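Local coordinates for Lmo2470 protein (Listeria monocytogenes EGD-e, PDB 5HL3), which is an internalin that interacts with host afadin, facilitates basement membrane crossing and binds calcium ions, at residues Leu204-Asp209 with Thr229-Thr234; Lys215-Asn220 with Ser238-Asn243; His223-Gly228 with Tyr246-Glu251; Cys280-Pro285 with Tyr354-Thr359. All blocks are in the same frame, centred on the assembly; numbering follows the deposited sequence. Where two conformers were deposited one is given.

Contact 1: residues Leu204-Asp209 with Thr229-Thr234; sequences LTNTPD and TMVNYT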
loop_
_atom_site.group_PDB
_atom_site.type_symbol
_atom_site.label_atom_id
_atom_site.label_comp_id
_atom_site.label_asym_id
_atom_site.label_seq_id
_atom_site.Cartn_x
_atom_site.Cartn_y
_atom_site.Cartn_z
ATOM N N LEU A 204 7.936 -1.540 6.998
ATOM C CA LEU A 204 8.033 -2.900 7.504
ATOM C C LEU A 204 9.469 -3.392 7.608
ATOM O O LEU A 204 10.258 -3.184 6.688
ATOM C CB LEU A 204 7.234 -3.879 6.612
ATOM C CG LEU A 204 5.725 -3.618 6.502
ATOM C CD1 LEU A 204 5.149 -4.445 5.379
ATOM C CD2 LEU A 204 5.047 -3.956 7.810
ATOM N N THR A 205 9.783 -4.106 8.697
ATOM C CA THR A 205 11.099 -4.730 8.824
ATOM C C THR A 205 11.064 -6.242 8.606
ATOM O O THR A 205 12.106 -6.885 8.454
ATOM C CB THR A 205 11.778 -4.441 10.180
ATOM O OG1 THR A 205 10.917 -4.840 11.232
ATOM C CG2 THR A 205 12.069 -2.991 10.317
ATOM N N ASN A 206 9.862 -6.812 8.576
ATOM C CA ASN A 206 9.651 -8.245 8.283
ATOM C C ASN A 206 8.144 -8.420 8.150
ATOM O O ASN A 206 7.390 -7.448 8.258
ATOM C CB ASN A 206 10.220 -9.155 9.395
ATOM C CG ASN A 206 10.802 -10.455 8.865
ATOM O OD1 ASN A 206 10.445 -10.931 7.800
ATOM N ND2 ASN A 206 11.794 -10.964 9.573
ATOM N N THR A 207 7.716 -9.650 7.904
ATOM C CA THR A 207 6.297 -9.992 7.988
ATOM C C THR A 207 6.217 -11.318 8.726
ATOM O O THR A 207 7.216 -12.055 8.829
ATOM C CB THR A 207 5.572 -10.172 6.630
ATOM O OG1 THR A 207 5.856 -11.456 6.054
ATOM C CG2 THR A 207 5.894 -9.096 5.664
ATOM N N PRO A 208 5.028 -11.661 9.233
ATOM C CA PRO A 208 4.870 -13.019 9.726
ATOM C C PRO A 208 5.012 -14.049 8.598
ATOM O O PRO A 208 4.852 -13.712 7.397
ATOM C CB PRO A 208 3.426 -13.039 10.258
ATOM C CG PRO A 208 3.091 -11.610 10.515
ATOM C CD PRO A 208 3.821 -10.847 9.431
ATOM N N ASP A 209 5.250 -15.299 8.973
ATOM C CA ASP A 209 5.254 -16.399 8.012
ATOM C C ASP A 209 3.798 -16.781 7.895
ATOM O O ASP A 209 3.321 -17.715 8.535
ATOM C CB ASP A 209 6.088 -17.562 8.539
ATOM C CG ASP A 209 6.178 -18.713 7.561
ATOM O OD1 ASP A 209 5.781 -18.566 6.379
ATOM O OD2 ASP A 209 6.668 -19.792 7.963
ATOM N N THR A 229 18.024 -10.380 6.262
ATOM C CA THR A 229 17.199 -11.518 5.835
ATOM C C THR A 229 15.765 -11.278 6.281
ATOM O O THR A 229 15.516 -10.473 7.186
ATOM C CB THR A 229 17.679 -12.834 6.422
ATOM O OG1 THR A 229 17.517 -12.800 7.828
ATOM C CG2 THR A 229 19.112 -13.087 6.075
HETATM N N MSE A 230 14.828 -11.922 5.607
HETATM C CA MSE A 230 13.408 -11.851 5.980
HETATM C C MSE A 230 12.882 -13.257 6.150
HETATM O O MSE A 230 13.553 -14.247 5.870
HETATM C CB MSE A 230 12.583 -11.059 4.967
HETATM C CG MSE A 230 12.571 -11.753 3.606
HETATM SE SE MSE A 230 11.390 -10.843 2.352
HETATM C CE MSE A 230 9.725 -11.241 3.276
ATOM N N VAL A 231 11.641 -13.343 6.585
ATOM C CA VAL A 231 10.977 -14.616 6.731
ATOM C C VAL A 231 10.988 -15.398 5.409
ATOM O O VAL A 231 10.806 -14.816 4.334
ATOM C CB VAL A 231 9.520 -14.385 7.217
ATOM C CG1 VAL A 231 8.687 -13.596 6.238
ATOM C CG2 VAL A 231 8.848 -15.683 7.547
ATOM N N ASN A 232 11.209 -16.695 5.498
ATOM C CA ASN A 232 11.258 -17.576 4.325
ATOM C C ASN A 232 9.933 -18.322 4.270
ATOM O O ASN A 232 9.791 -19.376 4.874
ATOM C CB ASN A 232 12.475 -18.490 4.413
ATOM C CG ASN A 232 12.831 -19.172 3.087
ATOM O OD1 ASN A 232 12.182 -18.973 2.077
ATOM N ND2 ASN A 232 13.881 -20.011 3.117
ATOM N N TYR A 233 8.958 -17.729 3.579
ATOM C CA TYR A 233 7.573 -18.198 3.605
ATOM C C TYR A 233 7.431 -19.676 3.381
ATOM O O TYR A 233 7.975 -20.236 2.424
ATOM C CB TYR A 233 6.716 -17.458 2.575
ATOM C CG TYR A 233 6.609 -15.984 2.800
ATOM C CD1 TYR A 233 5.955 -15.477 3.905
ATOM C CD2 TYR A 233 7.164 -15.073 1.907
ATOM C CE1 TYR A 233 5.842 -14.125 4.101
ATOM C CE2 TYR A 233 7.071 -13.715 2.103
ATOM C CZ TYR A 233 6.423 -13.238 3.209
ATOM O OH TYR A 233 6.331 -11.893 3.422
ATOM N N THR A 234 6.664 -20.334 4.256
ATOM C CA THR A 234 6.448 -21.769 4.167
ATOM C C THR A 234 5.052 -22.189 3.689
ATOM O O THR A 234 4.878 -23.364 3.340
ATOM C CB THR A 234 6.691 -22.456 5.538
ATOM O OG1 THR A 234 5.817 -21.899 6.524
ATOM C CG2 THR A 234 8.121 -22.295 5.997
HETATM O O HOH W 1 3.115 -20.642 7.797
#
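Asn206 faces Met230 and Asp209 faces Tyr233 as two extended loops run side by side, their end-to-end directions 19° apart and their CA atoms 5.7 and 5.3 Å from each other at these two pairs. The loops are equivalent pieces of neighbouring coils of the leucine-rich repeat solenoid, each on the way from one strand of the parallel sheet to the next. No backbone-to-backbone hydrogen bond joins them; side chains reach over to backbone amides instead. OD1 of Asn206 takes the N-H of Val231 on a lone pair in the amide plane at 3.0 Å, and also accepts a weak bond from the N-H of Thr207. Val231 turns its side chain to the other loop, and its two methyls touch successive parts of it: CG1 rests on the carbonyl oxygen of Thr207, while CG2 lies 3.5 Å from CB of Asp209. On the inner side, the hydroxyl of Tyr233 donates to OG1 of Thr207 over 2.7 Å, and OG1 in turn donates to the carbonyl O of Pro208, so both buried hydroxyls have partners. Thr207 OG1, Pro208 O and Asp209 OD1 all lie at the edge of the tyrosine ring, near its plane. With CG anti to its backbone N (chi1 -178°), Asp209 directs its carboxylate to Thr234 at the end of 229-234 and grips it twice, both oxygens being met on their syn sides: OD1 receives the backbone N-H at 2.9 Å, and OD2 receives the hydroxyl OG1 at 2.7 Å. A water donates to both Asp209 O and Thr234 OG1.

Contact 2: residues Lys215-Asn220 with Ser238-Asn243; sequences KLTDLN and SLESLN
Leu219 and Leu242 both carry CG anti to the backbone N (chi1 178° and 173°), which lays their side chains alongside each other, pointing the same way, with CD1 of Leu242 3.8 Å from CD2 of Leu219. The same first torsion in Asn220 and Asn243 sets the two amides side by side, also pointing the same way, with planes 3° apart, and OD1 of Asn220 comes within 3.5 Å of CB of Asn243. Each asparagine oxygen is held by a backbone N-H two residues on, that of Arg222 for Asn220 and of Asp245 for Asn243. Between the leucine face and the asparagine face, strands 218-220 and 241-243 run parallel in the long sheet of the leucine-rich repeat solenoid, successive coils repeating the leucine and asparagine positions. Leu219 N donates to Ser241 O almost straight, and Leu219 O accepts the N-H of Asn243. Where the strands begin, the carbonyl oxygen of Thr217 is shared by two donors, Glu240 N at 2.8 Å and Ser241 N at 3.0 Å. Leucine side chains fill the interior of the coil, where Tyr233 also packs on Leu219. On the face of Asp218 and Ser241 a water donates to both Asp218 OD1 and Glu240 OE1, bridging carboxylates whose like charges lie 4.6 Å apart.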
loop_
_atom_site.group_PDB
_atom_site.type_symbol
_atom_site.label_atom_id
_atom_site.label_comp_id
_atom_site.label_asym_id
_atom_site.label_seq_id
_atom_site.Cartn_x
_atom_site.Cartn_y
_atom_site.Cartn_z
ATOM N N LYS A 215 -4.562 -18.444 -0.724
ATOM C CA LYS A 215 -4.941 -17.958 -2.049
ATOM C C LYS A 215 -4.168 -16.723 -2.477
ATOM O O LYS A 215 -4.403 -16.208 -3.552
ATOM C CB LYS A 215 -6.443 -17.682 -2.089
ATOM C CG LYS A 215 -7.265 -18.976 -2.031
ATOM C CD LYS A 215 -8.743 -18.706 -2.007
ATOM C CE LYS A 215 -9.594 -19.904 -2.355
ATOM N NZ LYS A 215 -11.002 -19.397 -2.388
ATOM N N LEU A 216 -3.260 -16.241 -1.637
ATOM C CA LEU A 216 -2.511 -15.019 -1.979
ATOM C C LEU A 216 -1.625 -15.249 -3.200
ATOM O O LEU A 216 -0.785 -16.151 -3.200
ATOM C CB LEU A 216 -1.646 -14.617 -0.782
ATOM C CG LEU A 216 -0.975 -13.239 -0.905
ATOM C CD1 LEU A 216 -1.991 -12.139 -0.818
ATOM C CD2 LEU A 216 0.073 -13.084 0.178
ATOM N N THR A 217 -1.807 -14.425 -4.233
ATOM C CA THR A 217 -0.998 -14.530 -5.458
ATOM C C THR A 217 0.001 -13.391 -5.588
ATOM O O THR A 217 1.060 -13.580 -6.161
ATOM C CB THR A 217 -1.871 -14.577 -6.746
ATOM O OG1 THR A 217 -2.614 -13.368 -6.905
ATOM C CG2 THR A 217 -2.788 -15.802 -6.720
ATOM N N ASP A 218 -0.349 -12.211 -5.091
ATOM C CA ASP A 218 0.483 -11.014 -5.282
ATOM C C ASP A 218 0.717 -10.312 -3.959
ATOM O O ASP A 218 -0.242 -9.870 -3.319
ATOM C CB ASP A 218 -0.202 -10.053 -6.261
ATOM C CG ASP A 218 -0.322 -10.617 -7.640
ATOM O OD1 ASP A 218 -1.062 -11.585 -7.860
ATOM O OD2 ASP A 218 0.325 -10.089 -8.554
ATOM N N LEU A 219 1.979 -10.215 -3.561
ATOM C CA LEU A 219 2.383 -9.587 -2.304
ATOM C C LEU A 219 3.418 -8.537 -2.675
ATOM O O LEU A 219 4.527 -8.884 -3.090
ATOM C CB LEU A 219 2.929 -10.629 -1.326
ATOM C CG LEU A 219 3.447 -10.135 0.020
ATOM C CD1 LEU A 219 2.414 -9.287 0.732
ATOM C CD2 LEU A 219 3.843 -11.292 0.887
ATOM N N ASN A 220 3.094 -7.268 -2.467
ATOM C CA ASN A 220 3.999 -6.180 -2.857
ATOM C C ASN A 220 4.606 -5.555 -1.611
ATOM O O ASN A 220 3.905 -4.935 -0.834
ATOM C CB ASN A 220 3.241 -5.129 -3.689
ATOM C CG ASN A 220 4.167 -4.102 -4.281
ATOM O OD1 ASN A 220 5.325 -3.994 -3.878
ATOM N ND2 ASN A 220 3.675 -3.330 -5.210
ATOM N N SER A 238 -0.133 -20.317 -3.389
ATOM C CA SER A 238 -0.637 -19.638 -4.585
ATOM C C SER A 238 0.250 -18.476 -5.037
ATOM O O SER A 238 -0.053 -17.820 -6.042
ATOM C CB SER A 238 -2.060 -19.127 -4.350
ATOM O OG SER A 238 -2.960 -20.207 -4.092
ATOM N N LEU A 239 1.343 -18.203 -4.309
ATOM C CA LEU A 239 2.139 -17.016 -4.607
ATOM C C LEU A 239 2.712 -17.048 -6.030
ATOM O O LEU A 239 3.320 -18.047 -6.441
ATOM C CB LEU A 239 3.260 -16.879 -3.604
ATOM C CG LEU A 239 4.012 -15.537 -3.594
ATOM C CD1 LEU A 239 3.128 -14.377 -3.188
ATOM C CD2 LEU A 239 5.218 -15.691 -2.665
ATOM N N GLU A 240 2.513 -15.945 -6.734
ATOM C CA GLU A 240 3.051 -15.749 -8.097
ATOM C C GLU A 240 4.037 -14.590 -8.169
ATOM O O GLU A 240 4.996 -14.642 -8.956
ATOM C CB GLU A 240 1.916 -15.494 -9.103
ATOM C CG GLU A 240 0.919 -16.647 -9.263
ATOM C CD GLU A 240 -0.321 -16.318 -10.111
ATOM O OE1 GLU A 240 -0.483 -15.179 -10.626
ATOM O OE2 GLU A 240 -1.154 -17.244 -10.299
ATOM N N SER A 241 3.814 -13.535 -7.385
ATOM C CA SER A 241 4.682 -12.362 -7.422
ATOM C C SER A 241 4.917 -11.838 -6.027
ATOM O O SER A 241 3.968 -11.513 -5.309
ATOM C CB SER A 241 4.090 -11.241 -8.278
ATOM O OG SER A 241 4.974 -10.118 -8.290
ATOM N N LEU A 242 6.186 -11.731 -5.655
ATOM C CA LEU A 242 6.602 -11.128 -4.386
ATOM C C LEU A 242 7.561 -10.002 -4.752
ATOM O O LEU A 242 8.711 -10.251 -5.155
ATOM C CB LEU A 242 7.287 -12.159 -3.487
ATOM C CG LEU A 242 7.923 -11.668 -2.184
ATOM C CD1 LEU A 242 6.878 -11.028 -1.313
ATOM C CD2 LEU A 242 8.567 -12.816 -1.432
ATOM N N ASN A 243 7.128 -8.769 -4.575
ATOM C CA ASN A 243 7.955 -7.624 -4.959
ATOM C C ASN A 243 8.765 -7.174 -3.758
ATOM O O ASN A 243 8.200 -6.727 -2.781
ATOM C CB ASN A 243 7.084 -6.492 -5.512
ATOM C CG ASN A 243 7.909 -5.413 -6.202
ATOM O OD1 ASN A 243 9.078 -5.172 -5.850
ATOM N ND2 ASN A 243 7.330 -4.764 -7.167
HETATM O O HOH W 2 -0.581 -18.285 -1.318
HETATM O O HOH W 3 -0.362 -12.486 -10.279
HETATM O O HOH W 4 3.989 -8.287 -6.266
#

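Contact 3: residues His223-Gly228 with Tyr246-Glu251; sequences HNNLTG and YNFLTE
Asn247 drives its amide into the bend of 223-228, the tightest part of this contact: OD1 accepts the N-H of Leu226 at 3.1 Å and, weakly, that of Asn224, while CG of Leu226 presses on the same oxygen from 3.4 Å. The other end of the amide, ND2, donates to the carbonyls of Leu221 and Leu244, so the buried group is held at both ends. Beyond it, Phe248 N donates to Leu226 O at 2.7 Å, and Gly228 N returns a bond to Phe248 O. These bonds form a short parallel two-stranded ladder, following the buried asparagines Asn224 and Asn247 of adjacent leucine-rich repeat coils. Gly228 O then takes the N-H of Thr250 on a lone pair at 2.8 Å, and a longer, weak bond from Glu251 N. The exposed His223 marks the looser margin, where packing replaces direct hydrogen bonds. In one of its two conformers the ring lies parallel to that of Tyr246, the planes 1° apart but slid so far that they barely overlap; CB of Tyr246 then sits over the imidazole, 3.5 Å from the centroid, as a CH-pi contact. In this conformer a water hydrogen-bonded to His223 ND1 donates to Tyr246 O at 2.7 Å.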
loop_
_atom_site.group_PDB
_atom_site.type_symbol
_atom_site.label_atom_id
_atom_site.label_comp_id
_atom_site.label_asym_id
_atom_site.label_seq_id
_atom_site.Cartn_x
_atom_site.Cartn_y
_atom_site.Cartn_z
ATOM N N HIS A 223 9.891 -0.983 -1.432
ATOM C CA HIS A 223 10.113 0.224 -0.652
ATOM C C HIS A 223 9.668 0.091 0.804
ATOM O O HIS A 223 8.904 0.908 1.307
ATOM C CB HIS A 223 9.474 1.459 -1.331
ATOM C CG HIS A 223 10.381 2.161 -2.302
ATOM N ND1 HIS A 223 11.590 2.710 -1.922
ATOM C CD2 HIS A 223 10.240 2.443 -3.621
ATOM C CE1 HIS A 223 12.159 3.286 -2.964
ATOM N NE2 HIS A 223 11.367 3.134 -4.007
ATOM N N ASN A 224 10.170 -0.929 1.490
ATOM C CA ASN A 224 9.977 -1.070 2.935
ATOM C C ASN A 224 11.376 -1.013 3.564
ATOM O O ASN A 224 12.314 -0.479 2.950
ATOM C CB ASN A 224 9.168 -2.332 3.227
ATOM C CG ASN A 224 7.686 -2.060 3.161
ATOM O OD1 ASN A 224 7.120 -1.567 4.113
ATOM N ND2 ASN A 224 7.087 -2.309 2.040
ATOM N N ASN A 225 11.491 -1.512 4.791
ATOM C CA ASN A 225 12.762 -1.508 5.522
ATOM C C ASN A 225 13.227 -2.944 5.805
ATOM O O ASN A 225 13.835 -3.223 6.844
ATOM C CB ASN A 225 12.612 -0.737 6.842
ATOM C CG ASN A 225 12.442 0.748 6.637
ATOM O OD1 ASN A 225 12.986 1.339 5.721
ATOM N ND2 ASN A 225 11.662 1.369 7.527
ATOM N N LEU A 226 12.951 -3.866 4.888
ATOM C CA LEU A 226 13.371 -5.273 5.076
ATOM C C LEU A 226 14.888 -5.308 4.999
ATOM O O LEU A 226 15.471 -4.905 3.991
ATOM C CB LEU A 226 12.746 -6.146 3.986
ATOM C CG LEU A 226 11.223 -6.077 3.879
ATOM C CD1 LEU A 226 10.762 -6.828 2.638
ATOM C CD2 LEU A 226 10.536 -6.590 5.099
ATOM N N THR A 227 15.540 -5.799 6.049
ATOM C CA THR A 227 16.978 -5.638 6.206
ATOM C C THR A 227 17.671 -6.945 6.523
ATOM O O THR A 227 17.272 -7.677 7.441
ATOM C CB THR A 227 17.252 -4.601 7.332
ATOM O OG1 THR A 227 16.613 -3.358 7.009
ATOM C CG2 THR A 227 18.730 -4.356 7.518
ATOM N N GLY A 228 18.685 -7.267 5.733
ATOM C CA GLY A 228 19.471 -8.480 5.951
ATOM C C GLY A 228 18.745 -9.686 5.396
ATOM O O GLY A 228 18.852 -10.015 4.212
ATOM N N TYR A 246 13.825 -2.366 -3.840
ATOM C CA TYR A 246 14.101 -1.231 -2.958
ATOM C C TYR A 246 13.922 -1.557 -1.463
ATOM O O TYR A 246 13.330 -0.810 -0.684
ATOM C CB TYR A 246 13.363 0.042 -3.406
ATOM C CG TYR A 246 13.944 0.672 -4.640
ATOM C CD1 TYR A 246 15.181 1.323 -4.581
ATOM C CD2 TYR A 246 13.299 0.606 -5.866
ATOM C CE1 TYR A 246 15.754 1.905 -5.702
ATOM C CE2 TYR A 246 13.876 1.203 -7.001
ATOM C CZ TYR A 246 15.082 1.830 -6.902
ATOM O OH TYR A 246 15.649 2.424 -8.026
ATOM N N ASN A 247 14.514 -2.670 -1.068
ATOM C CA ASN A 247 14.692 -3.028 0.347
ATOM C C ASN A 247 16.192 -3.185 0.605
ATOM O O ASN A 247 16.999 -2.700 -0.208
ATOM C CB ASN A 247 13.837 -4.249 0.719
ATOM C CG ASN A 247 12.380 -3.879 0.895
ATOM O OD1 ASN A 247 11.979 -3.402 1.947
ATOM N ND2 ASN A 247 11.577 -4.116 -0.133
ATOM N N PHE A 248 16.547 -3.790 1.738
ATOM C CA PHE A 248 17.948 -3.830 2.224
ATOM C C PHE A 248 18.363 -5.235 2.547
ATOM O O PHE A 248 19.128 -5.478 3.497
ATOM C CB PHE A 248 18.059 -2.865 3.440
ATOM C CG PHE A 248 17.563 -1.485 3.104
ATOM C CD1 PHE A 248 18.419 -0.545 2.564
ATOM C CD2 PHE A 248 16.206 -1.175 3.204
ATOM C CE1 PHE A 248 17.955 0.693 2.160
ATOM C CE2 PHE A 248 15.740 0.056 2.783
ATOM C CZ PHE A 248 16.611 0.986 2.252
ATOM N N LEU A 249 17.899 -6.181 1.726
ATOM C CA LEU A 249 18.214 -7.581 1.955
ATOM C C LEU A 249 19.576 -7.955 1.396
ATOM O O LEU A 249 19.974 -7.510 0.312
ATOM C CB LEU A 249 17.152 -8.458 1.265
ATOM C CG LEU A 249 15.734 -8.299 1.826
ATOM C CD1 LEU A 249 14.755 -9.042 0.910
ATOM C CD2 LEU A 249 15.637 -8.835 3.250
ATOM N N THR A 250 20.275 -8.821 2.132
ATOM C CA THR A 250 21.549 -9.421 1.659
ATOM C C THR A 250 21.347 -10.860 1.153
ATOM O O THR A 250 22.272 -11.435 0.577
ATOM C CB THR A 250 22.620 -9.345 2.748
ATOM O OG1 THR A 250 22.158 -10.022 3.913
ATOM C CG2 THR A 250 23.001 -7.911 3.042
ATOM N N GLU A 251 20.144 -11.398 1.342
ATOM C CA GLU A 251 19.770 -12.738 0.901
ATOM C C GLU A 251 18.271 -12.728 0.696
ATOM O O GLU A 251 17.546 -12.119 1.483
ATOM C CB GLU A 251 20.159 -13.823 1.933
ATOM C CG GLU A 251 19.962 -15.259 1.445
ATOM C CD GLU A 251 20.405 -16.302 2.427
ATOM O OE1 GLU A 251 20.045 -16.172 3.624
ATOM O OE2 GLU A 251 21.081 -17.279 1.999
HETATM O O HOH W 5 13.362 1.737 0.234
#

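Contact 4: residues Cys280-Pro285 with Tyr354-Thr359; sequences CTIDLP and YDWNVT. With CA (calcium ion), chain H.
Ile282 lays its CG2 methyl over one face of the Trp356 indole, 3.7 Å from the centroid of the six-membered ring, a CH-pi contact offset toward the ring's rim. Next to it, CD1 of Leu284 stands above the centre of the Tyr354 ring, 3.8 Å from the centroid and 10° off its normal. Both aromatic side chains point from strand 350-360 toward strand 280-283; the short strand axes approach no closer than 10.4 Å, so side chains alone bridge the gap. Trp356 reaches across with CG between its backbone N and carbonyl carbon (chi1 73°), setting the indole's N-H edge before Cys280. There NE1 donates to SG over 3.5 Å, the sulfur lying 11° out of the ring plane, and CG2 of Val358 flanks the same sulfur. This N-H to sulfur bond gives the buried indole nitrogen a partner. The hydroxyl of Tyr354 finds its partner in Leu249 O of the repeat region. On the other side of strand 350-360 the polar edge begins: OD1 of Asp355 binds a calcium ion at 2.3 Å, four waters add to its shell, and Asp339 and Ser353 complete the site. One of these waters also donates to Asp355 OD2. Inward-facing residues on strands that face each other across the core are consistent with the immunoglobulin-like beta sandwich expected of this E-set-related domain.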
loop_
_atom_site.group_PDB
_atom_site.type_symbol
_atom_site.label_atom_id
_atom_site.label_comp_id
_atom_site.label_asym_id
_atom_site.label_seq_id
_atom_site.Cartn_x
_atom_site.Cartn_y
_atom_site.Cartn_z
ATOM N N CYS A 280 40.164 -7.987 0.269
ATOM C CA CYS A 280 39.016 -8.065 1.146
ATOM C C CYS A 280 37.917 -8.861 0.450
ATOM O O CYS A 280 37.510 -8.532 -0.665
ATOM C CB CYS A 280 38.551 -6.657 1.470
ATOM S SG CYS A 280 37.210 -6.595 2.668
ATOM N N THR A 281 37.445 -9.912 1.116
ATOM C CA THR A 281 36.448 -10.811 0.549
ATOM C C THR A 281 35.161 -10.709 1.342
ATOM O O THR A 281 35.179 -10.592 2.557
ATOM C CB THR A 281 37.003 -12.249 0.532
ATOM O OG1 THR A 281 38.161 -12.279 -0.316
ATOM C CG2 THR A 281 35.985 -13.231 0.040
ATOM N N ILE A 282 34.037 -10.750 0.637
ATOM C CA ILE A 282 32.708 -10.662 1.221
ATOM C C ILE A 282 31.817 -11.815 0.772
ATOM O O ILE A 282 31.993 -12.384 -0.320
ATOM C CB ILE A 282 31.964 -9.329 0.833
ATOM C CG1 ILE A 282 31.833 -9.174 -0.701
ATOM C CG2 ILE A 282 32.684 -8.133 1.437
ATOM C CD1 ILE A 282 30.870 -8.101 -1.161
ATOM N N ASP A 283 30.844 -12.107 1.621
ATOM C CA ASP A 283 29.701 -12.946 1.270
ATOM C C ASP A 283 28.613 -12.011 0.729
ATOM O O ASP A 283 28.462 -10.874 1.191
ATOM C CB ASP A 283 29.151 -13.680 2.500
ATOM C CG ASP A 283 30.089 -14.692 3.061
ATOM O OD1 ASP A 283 30.953 -15.229 2.348
ATOM O OD2 ASP A 283 29.945 -14.975 4.281
ATOM N N LEU A 284 27.875 -12.464 -0.269
ATOM C CA LEU A 284 26.741 -11.669 -0.789
ATOM C C LEU A 284 25.729 -12.597 -1.407
ATOM O O LEU A 284 25.647 -12.706 -2.629
ATOM C CB LEU A 284 27.217 -10.578 -1.750
ATOM C CG LEU A 284 26.190 -9.505 -2.139
ATOM C CD1 LEU A 284 25.552 -8.874 -0.928
ATOM C CD2 LEU A 284 26.858 -8.465 -3.034
ATOM N N PRO A 285 24.952 -13.290 -0.555
ATOM C CA PRO A 285 24.097 -14.344 -1.076
ATOM C C PRO A 285 23.134 -13.882 -2.166
ATOM O O PRO A 285 22.915 -14.607 -3.136
ATOM C CB PRO A 285 23.395 -14.881 0.173
ATOM C CG PRO A 285 24.399 -14.642 1.275
ATOM C CD PRO A 285 24.971 -13.283 0.931
ATOM N N TYR A 354 26.040 -2.557 -2.129
ATOM C CA TYR A 354 26.303 -3.002 -0.758
ATOM C C TYR A 354 27.553 -2.341 -0.227
ATOM O O TYR A 354 28.607 -2.436 -0.842
ATOM C CB TYR A 354 26.395 -4.539 -0.706
ATOM C CG TYR A 354 25.047 -5.137 -1.020
ATOM C CD1 TYR A 354 24.626 -5.317 -2.333
ATOM C CD2 TYR A 354 24.141 -5.375 0.003
ATOM C CE1 TYR A 354 23.345 -5.773 -2.600
ATOM C CE2 TYR A 354 22.870 -5.861 -0.263
ATOM C CZ TYR A 354 22.474 -6.022 -1.558
ATOM O OH TYR A 354 21.172 -6.443 -1.854
ATOM N N ASP A 355 27.445 -1.775 0.967
ATOM C CA ASP A 355 28.510 -1.002 1.583
ATOM C C ASP A 355 29.039 -1.684 2.832
ATOM O O ASP A 355 28.272 -2.340 3.538
ATOM C CB ASP A 355 27.951 0.339 2.047
ATOM C CG ASP A 355 27.355 1.153 0.955
ATOM O OD1 ASP A 355 27.509 0.844 -0.237
ATOM O OD2 ASP A 355 26.722 2.147 1.330
ATOM N N TRP A 356 30.301 -1.434 3.177
ATOM C CA TRP A 356 30.833 -1.882 4.477
ATOM C C TRP A 356 32.066 -1.087 4.801
ATOM O O TRP A 356 32.675 -0.478 3.930
ATOM C CB TRP A 356 31.087 -3.406 4.521
ATOM C CG TRP A 356 32.280 -3.912 3.741
ATOM C CD1 TRP A 356 33.477 -4.311 4.261
ATOM C CD2 TRP A 356 32.373 -4.141 2.319
ATOM N NE1 TRP A 356 34.313 -4.745 3.266
ATOM C CE2 TRP A 356 33.657 -4.645 2.068
ATOM C CE3 TRP A 356 31.512 -3.946 1.244
ATOM C CZ2 TRP A 356 34.098 -4.957 0.799
ATOM C CZ3 TRP A 356 31.962 -4.276 -0.030
ATOM C CH2 TRP A 356 33.251 -4.752 -0.234
ATOM N N ASN A 357 32.416 -1.102 6.072
ATOM C CA ASN A 357 33.598 -0.387 6.572
ATOM C C ASN A 357 34.754 -1.329 6.798
ATOM O O ASN A 357 34.590 -2.429 7.319
ATOM C CB ASN A 357 33.269 0.347 7.883
ATOM C CG ASN A 357 32.306 1.494 7.696
ATOM O OD1 ASN A 357 32.181 2.041 6.593
ATOM N ND2 ASN A 357 31.586 1.854 8.760
ATOM N N VAL A 358 35.940 -0.883 6.399
ATOM C CA VAL A 358 37.155 -1.669 6.536
ATOM C C VAL A 358 38.206 -0.851 7.287
ATOM O O VAL A 358 38.443 0.323 6.959
ATOM C CB VAL A 358 37.742 -2.067 5.157
ATOM C CG1 VAL A 358 39.024 -2.872 5.286
ATOM C CG2 VAL A 358 36.708 -2.853 4.362
ATOM N N THR A 359 38.806 -1.481 8.303
ATOM C CA THR A 359 39.948 -0.937 9.010
ATOM C C THR A 359 41.170 -1.676 8.452
ATOM O O THR A 359 41.245 -2.904 8.497
ATOM C CB THR A 359 39.849 -1.162 10.539
ATOM O OG1 THR A 359 38.635 -0.575 11.050
ATOM C CG2 THR A 359 41.088 -0.562 11.270
HETATM CA CA CA H . 26.495 2.035 -1.982
HETATM O O HOH W 6 25.585 3.779 -0.591
HETATM O O HOH W 7 24.365 1.072 -1.141
HETATM O O HOH W 8 25.693 3.367 -3.681
HETATM O O HOH W 9 28.208 3.751 -1.805
#

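From the N terminus, 204-209 opens contact 1, followed by 215-220 of contact 2 and 223-228 of contact 3; their partners at 229-234, 238-243 and 246-251 come in the same order. The three loops therefore cross without nesting, each closing over one coil of the solenoid. Tyr233 of contact 1 packs against Leu242 of contact 2, and Leu204 bonds to Asn224 and Asn225 of contact 3. Contact 4 follows in series, closing a 68-residue span within the C-terminal domain. Its Pro285 packs on Thr250 and Glu251 of contact 3, thereby joining the last repeats to that domain.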